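Long-range contacts in putative transcriptional regulator, LysR family (Vibrio parahaemolyticus, PDB 3OXN), which probably acts as a DNA-binding transcription factor of the LysR family, the part here being its presumed effector-binding (LysR substrate-binding) domain: residues V91-L96 / T190-S195; A119-S124 / I164-D169. All blocks are in the same frame, centred on the assembly; numbering follows the deposited sequence.

Contact 1. Residues V91-L96 / T190-S195; sequences VGVLCL and TPFDYS
Val91 sits against two aromatic side chains of 190-195, with CG1 on Phe192 and CG2 between Phe192 and Tyr194. Val91 CG1, anti to the backbone N (chi1 -159°), lies 3.5 Å from Phe192 CZ; Val91 CG2 lies 3.4 Å from Tyr194 CD1, in an oblique approach to that ring. The Val91 carbonyl also turns in, with its O 3.6 Å above the plane of the Phe192 ring and over its centre. At the ring edge, near its plane, Val93 CG2 is 4.3 Å from Phe192 CE2. The Phe192 CG stands between its own backbone N and carbonyl carbon (chi1 52°), which turns one ring face toward the Val91 carbonyl. Pro191 adds its CB, 3.6 Å from Val91 O, and the CA atoms of Gly92 and Pro191 are 4.4 Å apart. Further out, Val127 and Leu130 of helix 125-134 pack on Phe192, while Tyr194 is held by a hydrogen bond from its OH to Thr26 OG1 and by an edge-to-face stack with Tyr28. Each segment includes part of a crossover between the two lobes of a periplasmic-binding-protein-like domain. Their side-chain contact is apolar, which implies that packing, not charge, joins the two connections here.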
loop_
_atom_site.group_PDB
_atom_site.type_symbol
_atom_site.label_atom_id
_atom_site.label_comp_id
_atom_site.label_asym_id
_atom_site.label_seq_id
_atom_site.Cartn_x
_atom_site.Cartn_y
_atom_site.Cartn_z
ATOM N N VAL A 91 -6.079 -17.163 -4.602
ATOM C CA VAL A 91 -6.046 -16.502 -3.300
ATOM C C VAL A 91 -7.192 -16.928 -2.391
ATOM O O VAL A 91 -8.356 -16.940 -2.802
ATOM C CB VAL A 91 -6.130 -14.986 -3.436
ATOM C CG1 VAL A 91 -5.583 -14.325 -2.180
ATOM C CG2 VAL A 91 -5.372 -14.528 -4.663
ATOM N N GLY A 92 -6.854 -17.273 -1.153
ATOM C CA GLY A 92 -7.854 -17.548 -0.137
ATOM C C GLY A 92 -7.731 -16.542 0.992
ATOM O O GLY A 92 -6.732 -15.822 1.069
ATOM N N VAL A 93 -8.735 -16.495 1.870
ATOM C CA VAL A 93 -8.752 -15.514 2.965
ATOM C C VAL A 93 -8.509 -16.124 4.356
ATOM O O VAL A 93 -8.979 -17.219 4.652
ATOM C CB VAL A 93 -10.038 -14.643 2.936
ATOM C CG1 VAL A 93 -10.465 -14.258 4.331
ATOM C CG2 VAL A 93 -9.792 -13.410 2.113
ATOM N N LEU A 94 -7.767 -15.414 5.202
ATOM C CA LEU A 94 -7.357 -15.950 6.490
ATOM C C LEU A 94 -7.440 -14.842 7.550
ATOM O O LEU A 94 -7.466 -13.669 7.210
ATOM C CB LEU A 94 -5.928 -16.477 6.366
ATOM C CG LEU A 94 -5.624 -17.920 6.786
ATOM C CD1 LEU A 94 -6.652 -18.906 6.239
ATOM C CD2 LEU A 94 -4.218 -18.310 6.349
ATOM N N CYS A 95 -7.484 -15.204 8.827
ATOM C CA CYS A 95 -7.576 -14.222 9.905
ATOM C C CYS A 95 -6.292 -14.087 10.705
ATOM O O CYS A 95 -5.528 -15.044 10.839
ATOM C CB CYS A 95 -8.714 -14.583 10.846
ATOM S SG CYS A 95 -10.265 -14.455 9.998
ATOM N N LEU A 96 -6.073 -12.899 11.256
ATOM C CA LEU A 96 -4.891 -12.613 12.047
ATOM C C LEU A 96 -5.334 -12.069 13.389
ATOM O O LEU A 96 -6.084 -11.097 13.444
ATOM C CB LEU A 96 -4.034 -11.572 11.327
ATOM C CG LEU A 96 -2.739 -11.919 10.567
ATOM C CD1 LEU A 96 -2.634 -13.382 10.169
ATOM C CD2 LEU A 96 -2.559 -11.001 9.355
ATOM N N THR A 190 -14.818 -20.069 -0.617
ATOM C CA THR A 190 -14.114 -20.730 -1.702
ATOM C C THR A 190 -13.137 -19.771 -2.387
ATOM O O THR A 190 -13.545 -18.778 -2.985
ATOM C CB THR A 190 -15.122 -21.330 -2.716
ATOM O OG1 THR A 190 -16.178 -22.005 -2.005
ATOM C CG2 THR A 190 -14.424 -22.312 -3.647
ATOM N N PRO A 191 -11.834 -20.065 -2.287
ATOM C CA PRO A 191 -10.790 -19.242 -2.909
ATOM C C PRO A 191 -11.214 -18.604 -4.241
ATOM O O PRO A 191 -11.750 -19.285 -5.128
ATOM C CB PRO A 191 -9.654 -20.251 -3.138
ATOM C CG PRO A 191 -9.783 -21.185 -1.982
ATOM C CD PRO A 191 -11.271 -21.260 -1.633
ATOM N N PHE A 192 -10.984 -17.295 -4.350
ATOM C CA PHE A 192 -11.118 -16.580 -5.609
ATOM C C PHE A 192 -9.806 -16.734 -6.322
ATOM O O PHE A 192 -8.859 -17.256 -5.740
ATOM C CB PHE A 192 -11.437 -15.095 -5.384
ATOM C CG PHE A 192 -10.495 -14.368 -4.436
ATOM C CD1 PHE A 192 -9.354 -13.737 -4.908
ATOM C CD2 PHE A 192 -10.793 -14.247 -3.091
ATOM C CE1 PHE A 192 -8.498 -13.024 -4.038
ATOM C CE2 PHE A 192 -9.941 -13.539 -2.219
ATOM C CZ PHE A 192 -8.794 -12.931 -2.695
ATOM N N ASP A 193 -9.720 -16.300 -7.572
ATOM C CA ASP A 193 -8.405 -16.326 -8.191
ATOM C C ASP A 193 -7.909 -15.001 -8.730
ATOM O O ASP A 193 -8.686 -14.173 -9.227
ATOM C CB ASP A 193 -8.218 -17.477 -9.200
ATOM C CG ASP A 193 -9.499 -17.860 -9.913
ATOM O OD1 ASP A 193 -9.683 -19.081 -10.164
ATOM O OD2 ASP A 193 -10.308 -16.945 -10.213
ATOM N N TYR A 194 -6.598 -14.804 -8.567
ATOM C CA TYR A 194 -5.891 -13.638 -9.075
ATOM C C TYR A 194 -5.438 -13.928 -10.491
ATOM O O TYR A 194 -5.426 -15.078 -10.921
ATOM C CB TYR A 194 -4.671 -13.330 -8.211
ATOM C CG TYR A 194 -4.761 -12.059 -7.417
ATOM C CD1 TYR A 194 -5.855 -11.802 -6.607
ATOM C CD2 TYR A 194 -3.735 -11.114 -7.462
ATOM C CE1 TYR A 194 -5.936 -10.631 -5.862
ATOM C CE2 TYR A 194 -3.793 -9.939 -6.717
ATOM C CZ TYR A 194 -4.901 -9.700 -5.913
ATOM O OH TYR A 194 -4.983 -8.541 -5.161
ATOM N N SER A 195 -5.060 -12.869 -11.200
ATOM C CA SER A 195 -4.694 -12.947 -12.615
ATOM C C SER A 195 -3.791 -11.809 -13.092
ATOM O O SER A 195 -3.572 -10.834 -12.393
ATOM C CB SER A 195 -5.951 -13.027 -13.500
ATOM O OG SER A 195 -7.111 -12.644 -12.798
#

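Contact 2. Residues A119-S124 / I164-D169; sequences AMIAIS and ITVPAD
Ile121 meets 164-169 through its branch point and both branches. Ile121 CB lies 3.5 Å from Val166 CG1, and Ile121 CG2 lies 3.6 Å from the same methyl. Ile121 CG1, placed beside the backbone N by a chi1 of -78°, runs next to Ile164, 4.1 Å from Ile164 CG2; CD1, the tip, then leads away from 164-169, and the side chain as a whole also packs on Ala147 and Leu150. Two backbone hydrogen bonds fix this register: Thr165 N donates to Ala119 O with a bent N-H...O angle of 132°, and Ile121 N donates to Thr165 O over 2.9 Å at a straighter 164°. Thr165 is thus gripped at both its N and its O, while its hydroxyl bonds to Tyr113 OH. Beyond the bridged residues, the Ile123 and Pro167 side chains pass one another antiparallel, with Ile123 CD1 3.7 Å from Pro167 CD, and Pro167 CG approaches Ala122 O at 3.7 Å. Each strand then leads to the N-terminus of a helix, 125-134 or 168-177. Neighbouring parallel strands followed by helices at their C-terminal ends are characteristic of the alpha/beta lobes of type 2 periplasmic-binding-protein folds, to which LysR effector domains belong.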
loop_
_atom_site.group_PDB
_atom_site.type_symbol
_atom_site.label_atom_id
_atom_site.label_comp_id
_atom_site.label_asym_id
_atom_site.label_seq_id
_atom_site.Cartn_x
_atom_site.Cartn_y
_atom_site.Cartn_z
ATOM N N ALA A 119 -11.170 -6.012 11.525
ATOM C CA ALA A 119 -10.328 -5.131 10.715
ATOM C C ALA A 119 -10.004 -5.800 9.382
ATOM O O ALA A 119 -9.354 -6.839 9.350
ATOM C CB ALA A 119 -9.057 -4.781 11.460
HETATM N N MSE A 120 -10.464 -5.220 8.278
HETATM C CA MSE A 120 -10.313 -5.879 6.980
HETATM C C MSE A 120 -9.197 -5.315 6.131
HETATM O O MSE A 120 -9.321 -4.229 5.579
HETATM C CB MSE A 120 -11.606 -5.809 6.191
HETATM C CG MSE A 120 -11.502 -6.497 4.860
HETATM SE SE MSE A 120 -13.254 -6.911 4.103
HETATM C CE MSE A 120 -14.164 -7.598 5.702
ATOM N N ILE A 121 -8.119 -6.069 5.993
ATOM C CA ILE A 121 -6.934 -5.546 5.337
ATOM C C ILE A 121 -6.750 -6.108 3.933
ATOM O O ILE A 121 -7.094 -7.256 3.690
ATOM C CB ILE A 121 -5.693 -5.819 6.203
ATOM C CG1 ILE A 121 -5.646 -4.805 7.339
ATOM C CG2 ILE A 121 -4.419 -5.761 5.370
ATOM C CD1 ILE A 121 -5.861 -3.396 6.842
ATOM N N ALA A 122 -6.272 -5.273 3.009
ATOM C CA ALA A 122 -5.757 -5.682 1.692
ATOM C C ALA A 122 -6.710 -6.481 0.818
ATOM O O ALA A 122 -6.287 -7.116 -0.155
ATOM C CB ALA A 122 -4.448 -6.433 1.859
ATOM N N ILE A 123 -7.989 -6.445 1.173
ATOM C CA ILE A 123 -9.037 -7.183 0.485
ATOM C C ILE A 123 -9.718 -6.252 -0.490
ATOM O O ILE A 123 -10.208 -5.193 -0.093
ATOM C CB ILE A 123 -10.116 -7.605 1.486
ATOM C CG1 ILE A 123 -9.577 -8.667 2.452
ATOM C CG2 ILE A 123 -11.374 -8.053 0.763
ATOM C CD1 ILE A 123 -9.372 -10.060 1.850
ATOM N N SER A 124 -9.782 -6.623 -1.761
ATOM C CA SER A 124 -10.509 -5.794 -2.717
ATOM C C SER A 124 -12.023 -5.783 -2.444
ATOM O O SER A 124 -12.566 -6.731 -1.882
ATOM C CB SER A 124 -10.245 -6.284 -4.124
ATOM O OG SER A 124 -10.647 -7.628 -4.249
ATOM N N ILE A 164 -8.309 -9.510 12.285
ATOM C CA ILE A 164 -7.841 -8.940 11.028
ATOM C C ILE A 164 -8.025 -9.922 9.874
ATOM O O ILE A 164 -7.279 -10.888 9.774
ATOM C CB ILE A 164 -6.335 -8.566 11.106
ATOM C CG1 ILE A 164 -6.079 -7.478 12.152
ATOM C CG2 ILE A 164 -5.854 -8.066 9.778
ATOM C CD1 ILE A 164 -6.100 -7.984 13.583
ATOM N N THR A 165 -9.002 -9.694 9.001
ATOM C CA THR A 165 -9.141 -10.547 7.821
ATOM C C THR A 165 -8.192 -10.102 6.721
ATOM O O THR A 165 -8.008 -8.913 6.507
ATOM C CB THR A 165 -10.555 -10.528 7.260
ATOM O OG1 THR A 165 -11.471 -11.034 8.243
ATOM C CG2 THR A 165 -10.606 -11.383 6.001
ATOM N N VAL A 166 -7.593 -11.055 6.019
ATOM C CA VAL A 166 -6.577 -10.752 5.009
ATOM C C VAL A 166 -6.471 -11.907 4.040
ATOM O O VAL A 166 -6.755 -13.048 4.414
ATOM C CB VAL A 166 -5.178 -10.626 5.629
ATOM C CG1 VAL A 166 -4.952 -9.256 6.208
ATOM C CG2 VAL A 166 -4.966 -11.718 6.659
ATOM N N PRO A 167 -6.029 -11.627 2.797
ATOM C CA PRO A 167 -5.696 -12.710 1.863
ATOM C C PRO A 167 -4.716 -13.679 2.532
ATOM O O PRO A 167 -3.755 -13.214 3.152
ATOM C CB PRO A 167 -5.013 -11.976 0.700
ATOM C CG PRO A 167 -5.496 -10.604 0.776
ATOM C CD PRO A 167 -5.711 -10.302 2.237
ATOM N N ALA A 168 -4.960 -14.984 2.406
ATOM C CA ALA A 168 -4.194 -16.016 3.111
ATOM C C ALA A 168 -2.679 -15.799 3.190
ATOM O O ALA A 168 -2.104 -15.810 4.284
ATOM C CB ALA A 168 -4.479 -17.367 2.501
ATOM N N ASP A 169 -2.046 -15.610 2.031
ATOM C CA ASP A 169 -0.583 -15.608 1.913
ATOM C C ASP A 169 0.019 -14.483 2.720
ATOM O O ASP A 169 1.148 -14.584 3.205
ATOM C CB ASP A 169 -0.133 -15.461 0.451
ATOM C CG ASP A 169 -1.036 -16.198 -0.533
ATOM O OD1 ASP A 169 -0.487 -16.840 -1.455
ATOM O OD2 ASP A 169 -2.290 -16.127 -0.401
#

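How the contacts relate
Strand 93-98 lies antiparallel beside strand 163-167, so contacts 1 and 2 share one sheet, their centres about 9 Å apart. A probable backbone hydrogen bond from Leu94 N to Val166 O joins them, and Val93 packs on both Thr165 and Ile123. Contact 2 belongs to the interior of that lobe: all its touching residues are buried, and parallel backbone bonds set its register. Contact 1 is only partly buried and lies where the chain passes between lobes, where packing of aromatic and aliphatic groups dominates. Helix 125-134 serves both, meeting Phe192 in the one and Met120, a selenomethionine, and Ile123 in the other.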